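Local coordinates for protein beta-hexosaminidase (Neisseria gonorrhoeae, PDB 6JTJ) that probably cleaves terminal beta-1,4-linked N-acetylglucosamine from peptide-linked peptidoglycan fragments during cell-wall recycling, at residues C[94-97]-C[98-102]; C[172-175]-C[176-179]; C[273-276]-C[277-281]; C[307-310]-C[311-315]. All coordinates share one frame; numbering follows the deposited sequence.

Contact 1. Residues C[94-97]-C[98-102]; sequences ALRT and PELII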
loop_
_atom_site.group_PDB
_atom_site.type_symbol
_atom_site.label_atom_id
_atom_site.label_comp_id
_atom_site.label_asym_id
_atom_site.label_seq_id
_atom_site.Cartn_x
_atom_site.Cartn_y
_atom_site.Cartn_z
ATOM N N ALA C 94 29.962 -16.016 3.903
ATOM C CA ALA C 94 31.209 -16.713 3.573
ATOM C C ALA C 94 31.844 -16.257 2.262
ATOM O O ALA C 94 33.023 -16.500 2.040
ATOM C CB ALA C 94 30.969 -18.218 3.540
ATOM N N LEU C 95 31.074 -15.614 1.388
ATOM C CA LEU C 95 31.569 -15.277 0.060
ATOM C C LEU C 95 32.715 -14.282 0.054
ATOM O O LEU C 95 33.569 -14.340 -0.829
ATOM C CB LEU C 95 30.446 -14.728 -0.821
ATOM C CG LEU C 95 29.346 -15.713 -1.208
ATOM C CD1 LEU C 95 28.248 -14.949 -1.934
ATOM C CD2 LEU C 95 29.872 -16.856 -2.072
ATOM N N ARG C 96 32.727 -13.361 1.010
ATOM C CA ARG C 96 33.668 -12.250 0.962
ATOM C C ARG C 96 33.732 -11.528 2.278
ATOM O O ARG C 96 32.937 -11.783 3.170
ATOM C CB ARG C 96 33.288 -11.263 -0.152
ATOM C CG ARG C 96 31.842 -10.771 -0.075
ATOM C CD ARG C 96 31.362 -10.094 -1.354
ATOM N NE ARG C 96 31.758 -8.692 -1.427
ATOM C CZ ARG C 96 31.445 -7.879 -2.431
ATOM N NH1 ARG C 96 30.724 -8.326 -3.466
ATOM N NH2 ARG C 96 31.867 -6.612 -2.413
ATOM N N THR C 97 34.721 -10.652 2.386
ATOM C CA THR C 97 34.959 -9.828 3.564
ATOM C C THR C 97 35.303 -8.413 3.108
ATOM O O THR C 97 35.965 -8.256 2.095
ATOM C CB THR C 97 36.164 -10.361 4.363
ATOM O OG1 THR C 97 35.974 -11.753 4.595
ATOM C CG2 THR C 97 36.312 -9.642 5.709
ATOM N N PRO C 98 34.818 -7.379 3.819
ATOM C CA PRO C 98 33.812 -7.421 4.883
ATOM C C PRO C 98 32.538 -8.130 4.411
ATOM O O PRO C 98 32.172 -8.043 3.231
ATOM C CB PRO C 98 33.542 -5.947 5.165
ATOM C CG PRO C 98 34.793 -5.251 4.760
ATOM C CD PRO C 98 35.280 -6.005 3.559
ATOM N N GLU C 99 31.903 -8.849 5.323
ATOM C CA GLU C 99 30.783 -9.690 4.970
ATOM C C GLU C 99 29.631 -8.826 4.477
ATOM O O GLU C 99 29.389 -7.729 4.989
ATOM C CB GLU C 99 30.368 -10.542 6.160
ATOM C CG GLU C 99 31.486 -11.474 6.632
ATOM C CD GLU C 99 31.113 -12.309 7.843
ATOM O OE1 GLU C 99 30.297 -11.846 8.653
ATOM O OE2 GLU C 99 31.655 -13.425 8.007
ATOM N N LEU C 100 28.969 -9.304 3.429
ATOM C CA LEU C 100 27.804 -8.621 2.888
ATOM C C LEU C 100 26.792 -8.382 4.010
ATOM O O LEU C 100 26.500 -9.287 4.775
ATOM C CB LEU C 100 27.163 -9.448 1.766
ATOM C CG LEU C 100 27.959 -9.590 0.459
ATOM C CD1 LEU C 100 27.238 -10.541 -0.485
ATOM C CD2 LEU C 100 28.199 -8.254 -0.225
ATOM N N ILE C 101 26.289 -7.151 4.100
ATOM C CA ILE C 101 25.263 -6.786 5.072
ATOM C C ILE C 101 23.920 -7.366 4.623
ATOM O O ILE C 101 23.560 -7.287 3.460
ATOM C CB ILE C 101 25.158 -5.248 5.210
ATOM C CG1 ILE C 101 26.408 -4.691 5.893
ATOM C CG2 ILE C 101 23.911 -4.842 5.979
ATOM C CD1 ILE C 101 26.587 -5.075 7.342
ATOM N N ILE C 102 23.200 -7.977 5.547
ATOM C CA ILE C 102 21.933 -8.626 5.240
ATOM C C ILE C 102 20.802 -7.933 6.004
ATOM O O ILE C 102 20.863 -7.785 7.233
ATOM C CB ILE C 102 21.970 -10.129 5.616
ATOM C CG1 ILE C 102 23.158 -10.819 4.921
ATOM C CG2 ILE C 102 20.657 -10.802 5.243
ATOM C CD1 ILE C 102 23.324 -12.288 5.264
HETATM O O HOH W 1 32.530 -7.026 0.606
#
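Arg96 and Leu100 meet across the loop that leads from helix 82-94 into strand 101-108, a helix-to-strand connection of the (beta/alpha) barrel of glycosyl hydrolase family 3. The loop turns on a cis peptide bond between Thr97 and Pro98.

The apolar part lies between the aliphatic and flat portions of Arg96 and one branch of Leu100. Leu100 CD2 comes over one face of the guanidinium, toward its rim, and stands 3.8 Å from Arg96 NE; lower down, Leu100 CG touches Arg96 CD at 3.9 Å. The arginine chain runs nearly straight through chi2 and then bends at chi3 (-83°), which turns its flat end across the leucine methyl. Leu64 and Ile69 also pack on Leu100.

Polar contacts tie the same arginine to the proline backbone. Water 1 accepts from Arg96 NE at 2.7 Å and donates to Pro98 O at 2.8 Å, and so bridges the guanidinium side chain to the proline carbonyl. Farther out, Arg96 NH1 donates to the carbonyls of Leu64 and Asp66, so the guanidinium is held by backbone oxygens while a hydrocarbon lies over it. The main chain adds a weaker CA-H...O contact from Glu99 CA to Arg96 O, 3.5 Å long with 147° at the hydrogen.

The cis bond draws Thr97 CA and Pro98 CA to 3.0 Å, and the threonine side chain is close there too. With OG1 beside the backbone N (chi1 -51°), CG2 is left next to the carbonyl carbon, where it comes within 3.4 Å of Pro98 CA.

Contact 2. Residues C[172-175]-C[176-179]; sequences GNCA and VIGN
A tight alpha-turn in the loop between strand 161-162 and helix 186-202, beside the bound N-acetylglucosamine, brings Cys174 against Val176, Ile177 and Gly178. In its closing bond, Gly178 N donates to Cys174 O at 2.8 Å, in the carbonyl plane and fairly straight (154° at the hydrogen). The same oxygen takes a second, weak bond from Ile177 N at 3.3 Å. Gly178 then leaves the turn with a positive phi of 55°, which breaks with the helix-like backbone angles of Ala175, Val176 and Ile177.

The Cys174 sulfur lies among branched aliphatic groups. With SG trans to the backbone N (chi1 -165°), it touches Val176 CG1 at 3.6 Å and Ile177 CG1 at 3.7 Å. Both are apolar contacts, so one thiol spans two successive side chains of the turn.

The surroundings place the turn between the sugar and the second subunit. The Ile177 side chain is about 4 Å from the N-acetylglucosamine and about as close to that of His211, predicted to bind substrate. Val176 O accepts from Arg180 NH1, while the Val176 side chain packs on Val176 of the second subunit.

Cys174 O is taken up by one good and one weak N-H bond, and the sulfur is packed against methylene and methyl carbons. The bond that Val176 O, in the same turn, accepts from Arg180 is an arrangement consistent with a second-shell part in positioning the guanidinium of Arg180, a neighbour of the sugar.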
loop_
_atom_site.group_PDB
_atom_site.type_symbol
_atom_site.label_atom_id
_atom_site.label_comp_id
_atom_site.label_asym_id
_atom_site.label_seq_id
_atom_site.Cartn_x
_atom_site.Cartn_y
_atom_site.Cartn_z
ATOM N N GLY C 172 -4.182 9.917 9.206
ATOM C CA GLY C 172 -5.477 9.357 8.812
ATOM C C GLY C 172 -5.728 9.466 7.307
ATOM O O GLY C 172 -6.866 9.338 6.854
ATOM N N ASN C 173 -4.657 9.622 6.529
ATOM C CA ASN C 173 -4.751 9.727 5.075
ATOM C C ASN C 173 -4.199 8.553 4.256
ATOM O O ASN C 173 -4.653 8.334 3.137
ATOM C CB ASN C 173 -4.000 10.972 4.613
ATOM C CG ASN C 173 -4.667 12.267 5.053
ATOM O OD1 ASN C 173 -5.871 12.304 5.367
ATOM N ND2 ASN C 173 -3.869 13.330 5.140
ATOM N N CYS C 174 -3.200 7.840 4.780
ATOM C CA CYS C 174 -2.373 6.931 3.977
ATOM C C CYS C 174 -2.563 5.470 4.371
ATOM O O CYS C 174 -2.020 5.011 5.390
ATOM C CB CYS C 174 -0.896 7.284 4.128
ATOM S SG CYS C 174 0.091 6.501 2.837
ATOM N N ALA C 175 -3.322 4.747 3.570
ATOM C CA ALA C 175 -3.684 3.361 3.893
ATOM C C ALA C 175 -2.481 2.438 3.868
ATOM O O ALA C 175 -2.368 1.547 4.682
ATOM C CB ALA C 175 -4.726 2.841 2.905
ATOM N N VAL C 176 -1.575 2.645 2.927
ATOM C CA VAL C 176 -0.428 1.780 2.821
ATOM C C VAL C 176 0.460 1.847 4.076
ATOM O O VAL C 176 1.188 0.892 4.370
ATOM C CB VAL C 176 0.361 2.003 1.505
ATOM C CG1 VAL C 176 1.111 3.333 1.461
ATOM C CG2 VAL C 176 1.329 0.858 1.289
ATOM N N ILE C 177 0.476 3.000 4.750
ATOM C CA ILE C 177 1.175 3.118 6.019
ATOM C C ILE C 177 0.233 2.543 7.059
ATOM O O ILE C 177 0.560 1.556 7.688
ATOM C CB ILE C 177 1.579 4.568 6.365
ATOM C CG1 ILE C 177 2.512 5.164 5.298
ATOM C CG2 ILE C 177 2.241 4.639 7.739
ATOM C CD1 ILE C 177 3.761 4.373 5.011
ATOM N N GLY C 178 -0.941 3.135 7.185
ATOM C CA GLY C 178 -1.986 2.605 8.040
ATOM C C GLY C 178 -1.580 2.371 9.474
ATOM O O GLY C 178 -1.061 3.274 10.120
ATOM N N ASN C 179 -1.733 1.139 9.938
ATOM C CA ASN C 179 -1.335 0.819 11.270
ATOM C C ASN C 179 0.203 0.621 11.454
ATOM O O ASN C 179 0.665 0.295 12.528
ATOM C CB ASN C 179 -2.180 -0.344 11.783
ATOM C CG ASN C 179 -1.760 -1.685 11.185
ATOM O OD1 ASN C 179 -0.771 -1.779 10.472
ATOM N ND2 ASN C 179 -2.504 -2.733 11.510
#

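Contact 3. Residues C[273-276]-C[277-281]; sequences SEIW and LKQIL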
loop_
_atom_site.group_PDB
_atom_site.type_symbol
_atom_site.label_atom_id
_atom_site.label_comp_id
_atom_site.label_asym_id
_atom_site.label_seq_id
_atom_site.Cartn_x
_atom_site.Cartn_y
_atom_site.Cartn_z
ATOM N N SER C 273 15.996 13.608 -4.892
ATOM C CA SER C 273 16.091 15.060 -4.704
ATOM C C SER C 273 17.311 15.488 -3.900
ATOM O O SER C 273 17.399 15.191 -2.712
ATOM C CB SER C 273 14.854 15.565 -3.979
ATOM O OG SER C 273 15.016 16.922 -3.587
ATOM N N GLU C 274 18.229 16.209 -4.539
ATOM C CA GLU C 274 19.389 16.807 -3.861
ATOM C C GLU C 274 18.962 17.705 -2.733
ATOM O O GLU C 274 19.602 17.761 -1.690
ATOM C CB GLU C 274 20.210 17.661 -4.823
ATOM C CG GLU C 274 21.003 16.883 -5.845
ATOM C CD GLU C 274 21.960 17.774 -6.630
ATOM O OE1 GLU C 274 21.538 18.870 -7.071
ATOM O OE2 GLU C 274 23.132 17.388 -6.806
ATOM N N ILE C 275 17.879 18.434 -2.953
ATOM C CA ILE C 275 17.370 19.344 -1.940
ATOM C C ILE C 275 17.002 18.544 -0.675
ATOM O O ILE C 275 17.489 18.843 0.419
ATOM C CB ILE C 275 16.182 20.170 -2.486
ATOM C CG1 ILE C 275 16.681 21.141 -3.579
ATOM C CG2 ILE C 275 15.512 20.952 -1.367
ATOM C CD1 ILE C 275 15.598 21.716 -4.465
ATOM N N TRP C 276 16.185 17.509 -0.836
ATOM C CA TRP C 276 15.780 16.705 0.320
ATOM C C TRP C 276 16.968 16.007 0.971
ATOM O O TRP C 276 17.114 16.034 2.188
ATOM C CB TRP C 276 14.688 15.682 -0.048
ATOM C CG TRP C 276 13.339 16.274 -0.092
ATOM C CD1 TRP C 276 12.531 16.400 -1.180
ATOM C CD2 TRP C 276 12.622 16.827 1.007
ATOM N NE1 TRP C 276 11.351 17.005 -0.830
ATOM C CE2 TRP C 276 11.396 17.300 0.506
ATOM C CE3 TRP C 276 12.906 16.989 2.367
ATOM C CZ2 TRP C 276 10.431 17.902 1.328
ATOM C CZ3 TRP C 276 11.976 17.617 3.174
ATOM C CH2 TRP C 276 10.736 18.045 2.660
ATOM N N LEU C 277 17.810 15.378 0.162
ATOM C CA LEU C 277 18.825 14.486 0.684
ATOM C C LEU C 277 20.125 15.193 1.092
ATOM O O LEU C 277 20.711 14.841 2.111
ATOM C CB LEU C 277 19.110 13.366 -0.320
ATOM C CG LEU C 277 17.892 12.557 -0.772
ATOM C CD1 LEU C 277 18.318 11.473 -1.748
ATOM C CD2 LEU C 277 17.151 11.941 0.413
ATOM N N LYS C 278 20.569 16.181 0.323
ATOM C CA LYS C 278 21.831 16.844 0.645
ATOM C C LYS C 278 21.597 18.074 1.477
ATOM O O LYS C 278 22.166 18.235 2.544
ATOM C CB LYS C 278 22.604 17.196 -0.625
ATOM C CG LYS C 278 23.097 15.962 -1.352
ATOM C CD LYS C 278 23.957 16.311 -2.550
ATOM C CE LYS C 278 24.487 15.037 -3.173
ATOM N NZ LYS C 278 25.046 15.284 -4.521
ATOM N N GLN C 279 20.737 18.943 0.994
ATOM C CA GLN C 279 20.541 20.212 1.640
ATOM C C GLN C 279 19.801 20.032 2.979
ATOM O O GLN C 279 20.221 20.587 4.003
ATOM C CB GLN C 279 19.843 21.160 0.641
ATOM C CG GLN C 279 19.443 22.539 1.126
ATOM C CD GLN C 279 18.727 23.353 0.051
ATOM O OE1 GLN C 279 18.890 23.111 -1.152
ATOM N NE2 GLN C 279 17.919 24.314 0.485
ATOM N N ILE C 280 18.717 19.251 2.988
ATOM C CA ILE C 280 17.920 19.126 4.209
ATOM C C ILE C 280 18.444 18.031 5.127
ATOM O O ILE C 280 18.810 18.306 6.257
ATOM C CB ILE C 280 16.415 18.962 3.895
ATOM C CG1 ILE C 280 15.879 20.270 3.287
ATOM C CG2 ILE C 280 15.623 18.666 5.151
ATOM C CD1 ILE C 280 14.568 20.132 2.543
ATOM N N LEU C 281 18.509 16.794 4.639
ATOM C CA LEU C 281 18.911 15.683 5.498
ATOM C C LEU C 281 20.387 15.730 5.928
ATOM O O LEU C 281 20.682 15.560 7.101
ATOM C CB LEU C 281 18.583 14.335 4.824
ATOM C CG LEU C 281 18.851 13.069 5.635
ATOM C CD1 LEU C 281 18.215 13.122 7.016
ATOM C CD2 LEU C 281 18.365 11.836 4.866
#
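Trp276 and Ile280 make the tight side of the first turns of helix 274-284. Ile280 CD1 approaches the indole obliquely, 3.6 Å from Trp276 CE3, the two side chains running alongside each other in the same direction. Tyr262 meets the indole edge-to-face, and Leu233 and Leu236 of helix 233-238 touch it too.

The backbone beneath is irregular. Ser273 is the N-cap: its OG accepts from Trp276 N at 3.0 Å, almost straight (175°), and also bonds to Asp266. Beyond it the helix widens into a pi-type turn, in which Ile280 N reaches back to Ile275 O and Leu281 N to Trp276 O, both at 2.9 Å. Glu274 O stands at the change of pitch and accepts from both Lys278 N (2.7 Å) and Gln279 N (3.1 Å).

On the exposed side the contacts slacken. Glu274 OE2 and Lys278 NZ form only a long salt bridge of 3.6 Å at the ends of extended chains, and the ammonium is also bonded to Glu316 O. Gln279 runs alongside Ile275.

The lysine charge is thus shared between a long salt bridge to the carboxylate and a bond to a backbone carbonyl, so the carboxylate is probably only a secondary partner of the ammonium.

Contact 4. Residues C[307-310]-C[311-315]; sequences IKER and ARISF
Glu309 and Arg312 form an intrahelical salt bridge, one turn apart on the outer side of helix 307-317, an alpha-helix of the barrel wall close to the predicted nucleophile. The grip is side-on and two-pronged. Arg312 NE donates to Glu309 OE1 at 2.9 Å, nearly straight (174°) and in the guanidinium plane, while Arg312 NH2 donates to Glu309 OE2 at 2.7 Å.

Both chains leave the helix in the same direction and lie side by side. Glu309 bends at chi2 and Arg312 at chi3, which folds the two ends together. Their planes are still 41° apart, so the carboxylate is twisted against the guanidinium although both oxygens are met on the syn side. A weak, long ion pair from Arg312 NH1 to Glu316 continues the charges along the helix.

Ile313 closes in on the same region. Its CG1 occupies the crowded position between backbone N and carbonyl carbon (chi1 57°), which places it 3.2 Å from Arg310 O, and its other branch, CG2, lies 3.6 Å from Glu309 OE2. Below, regular helical bonds link the two ranges, among them Ala311 N to Ile307 O at 2.8 Å and Ser314 N to Arg310 O at 3.1 Å.

The other side of the helix faces helix 328-335 and strand 321-323. Ile307 and Ala311 pack on Leu334 of the helix, Ser314 and Phe315 touch Val322 of the strand, and the Ser314 side chain comes within about 5 Å of that of Asp294, the predicted nucleophile, in strand 290-295.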
loop_
_atom_site.group_PDB
_atom_site.type_symbol
_atom_site.label_atom_id
_atom_site.label_comp_id
_atom_site.label_asym_id
_atom_site.label_seq_id
_atom_site.Cartn_x
_atom_site.Cartn_y
_atom_site.Cartn_z
ATOM N N ILE C 307 18.463 0.946 -16.009
ATOM C CA ILE C 307 18.854 0.807 -14.614
ATOM C C ILE C 307 20.106 1.613 -14.277
ATOM O O ILE C 307 20.152 2.263 -13.224
ATOM C CB ILE C 307 19.034 -0.665 -14.215
ATOM C CG1 ILE C 307 19.244 -0.791 -12.704
ATOM C CG2 ILE C 307 20.183 -1.324 -14.976
ATOM C CD1 ILE C 307 18.026 -0.426 -11.878
ATOM N N LYS C 308 21.082 1.626 -15.187
ATOM C CA LYS C 308 22.308 2.391 -14.983
ATOM C C LYS C 308 21.983 3.851 -14.783
ATOM O O LYS C 308 22.548 4.501 -13.903
ATOM C CB LYS C 308 23.274 2.247 -16.165
ATOM C CG LYS C 308 23.974 0.901 -16.228
ATOM C CD LYS C 308 24.865 0.793 -17.467
ATOM C CE LYS C 308 25.669 -0.500 -17.489
ATOM N NZ LYS C 308 26.724 -0.542 -16.422
ATOM N N GLU C 309 21.086 4.377 -15.605
ATOM C CA GLU C 309 20.725 5.777 -15.505
ATOM C C GLU C 309 19.962 6.056 -14.200
ATOM O O GLU C 309 20.201 7.073 -13.554
ATOM C CB GLU C 309 19.923 6.209 -16.746
ATOM C CG GLU C 309 19.424 7.643 -16.738
ATOM C CD GLU C 309 20.526 8.688 -16.662
ATOM O OE1 GLU C 309 21.713 8.375 -16.889
ATOM O OE2 GLU C 309 20.195 9.863 -16.360
ATOM N N ARG C 310 19.047 5.156 -13.848
ATOM C CA ARG C 310 18.221 5.293 -12.639
ATOM C C ARG C 310 19.112 5.283 -11.376
ATOM O O ARG C 310 18.975 6.150 -10.503
ATOM C CB ARG C 310 17.074 4.239 -12.599
ATOM C CG ARG C 310 15.791 4.861 -13.076
ATOM C CD ARG C 310 14.593 3.956 -13.058
ATOM N NE ARG C 310 14.458 3.103 -14.241
ATOM C CZ ARG C 310 14.627 1.775 -14.332
ATOM N NH1 ARG C 310 14.440 1.192 -15.516
ATOM N NH2 ARG C 310 14.971 1.013 -13.289
ATOM N N ALA C 311 20.090 4.376 -11.351
ATOM C CA ALA C 311 21.103 4.367 -10.289
ATOM C C ALA C 311 21.932 5.649 -10.262
ATOM O O ALA C 311 22.142 6.236 -9.195
ATOM C CB ALA C 311 22.007 3.173 -10.426
ATOM N N ARG C 312 22.367 6.106 -11.433
ATOM C CA ARG C 312 23.172 7.302 -11.529
ATOM C C ARG C 312 22.466 8.488 -10.897
ATOM O O ARG C 312 23.083 9.251 -10.140
ATOM C CB ARG C 312 23.524 7.619 -12.991
ATOM C CG ARG C 312 24.521 8.768 -13.170
ATOM C CD ARG C 312 24.717 9.160 -14.643
ATOM N NE ARG C 312 23.541 9.832 -15.187
ATOM C CZ ARG C 312 23.184 11.090 -14.911
ATOM N NH1 ARG C 312 23.912 11.855 -14.104
ATOM N NH2 ARG C 312 22.073 11.600 -15.448
ATOM N N ILE C 313 21.190 8.675 -11.228
ATOM C CA ILE C 313 20.466 9.840 -10.700
ATOM C C ILE C 313 20.222 9.696 -9.188
ATOM O O ILE C 313 20.206 10.683 -8.476
ATOM C CB ILE C 313 19.166 10.193 -11.475
ATOM C CG1 ILE C 313 18.192 9.029 -11.515
ATOM C CG2 ILE C 313 19.497 10.667 -12.895
ATOM C CD1 ILE C 313 16.837 9.415 -12.085
ATOM N N SER C 314 20.073 8.461 -8.716
ATOM C CA SER C 314 19.975 8.207 -7.281
ATOM C C SER C 314 21.239 8.598 -6.525
ATOM O O SER C 314 21.164 9.322 -5.538
ATOM C CB SER C 314 19.665 6.752 -6.998
ATOM O OG SER C 314 18.408 6.394 -7.516
ATOM N N PHE C 315 22.393 8.114 -6.978
ATOM C CA PHE C 315 23.668 8.483 -6.364
ATOM C C PHE C 315 23.905 9.978 -6.422
ATOM O O PHE C 315 24.304 10.587 -5.424
ATOM C CB PHE C 315 24.844 7.806 -7.041
ATOM C CG PHE C 315 24.891 6.334 -6.826
ATOM C CD1 PHE C 315 24.906 5.807 -5.543
ATOM C CD2 PHE C 315 24.944 5.470 -7.899
ATOM C CE1 PHE C 315 24.937 4.440 -5.340
ATOM C CE2 PHE C 315 24.986 4.104 -7.699
ATOM C CZ PHE C 315 24.993 3.589 -6.420
#

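Contacts 3 and 4 are neighbours: their centres lie 17 Å apart and their nearest atoms about 5 Å, with Glu316 taking a bond from Lys278 of one and a weak ion pair from Arg312 of the other. Along the chain, strand 290-295, with the predicted nucleophile Asp294, comes between them; the Leu277 side chain is about 8 Å from that of Asp294. Contact 2 comes close to the sugar, about 4 Å through the Ile177 side chain, whereas Ser314 of contact 4 is about 13 Å from it. Contact 1 is remote from the annotated sites, its centre 36 Å from that of contact 2 on the opposite side of the chain's centre.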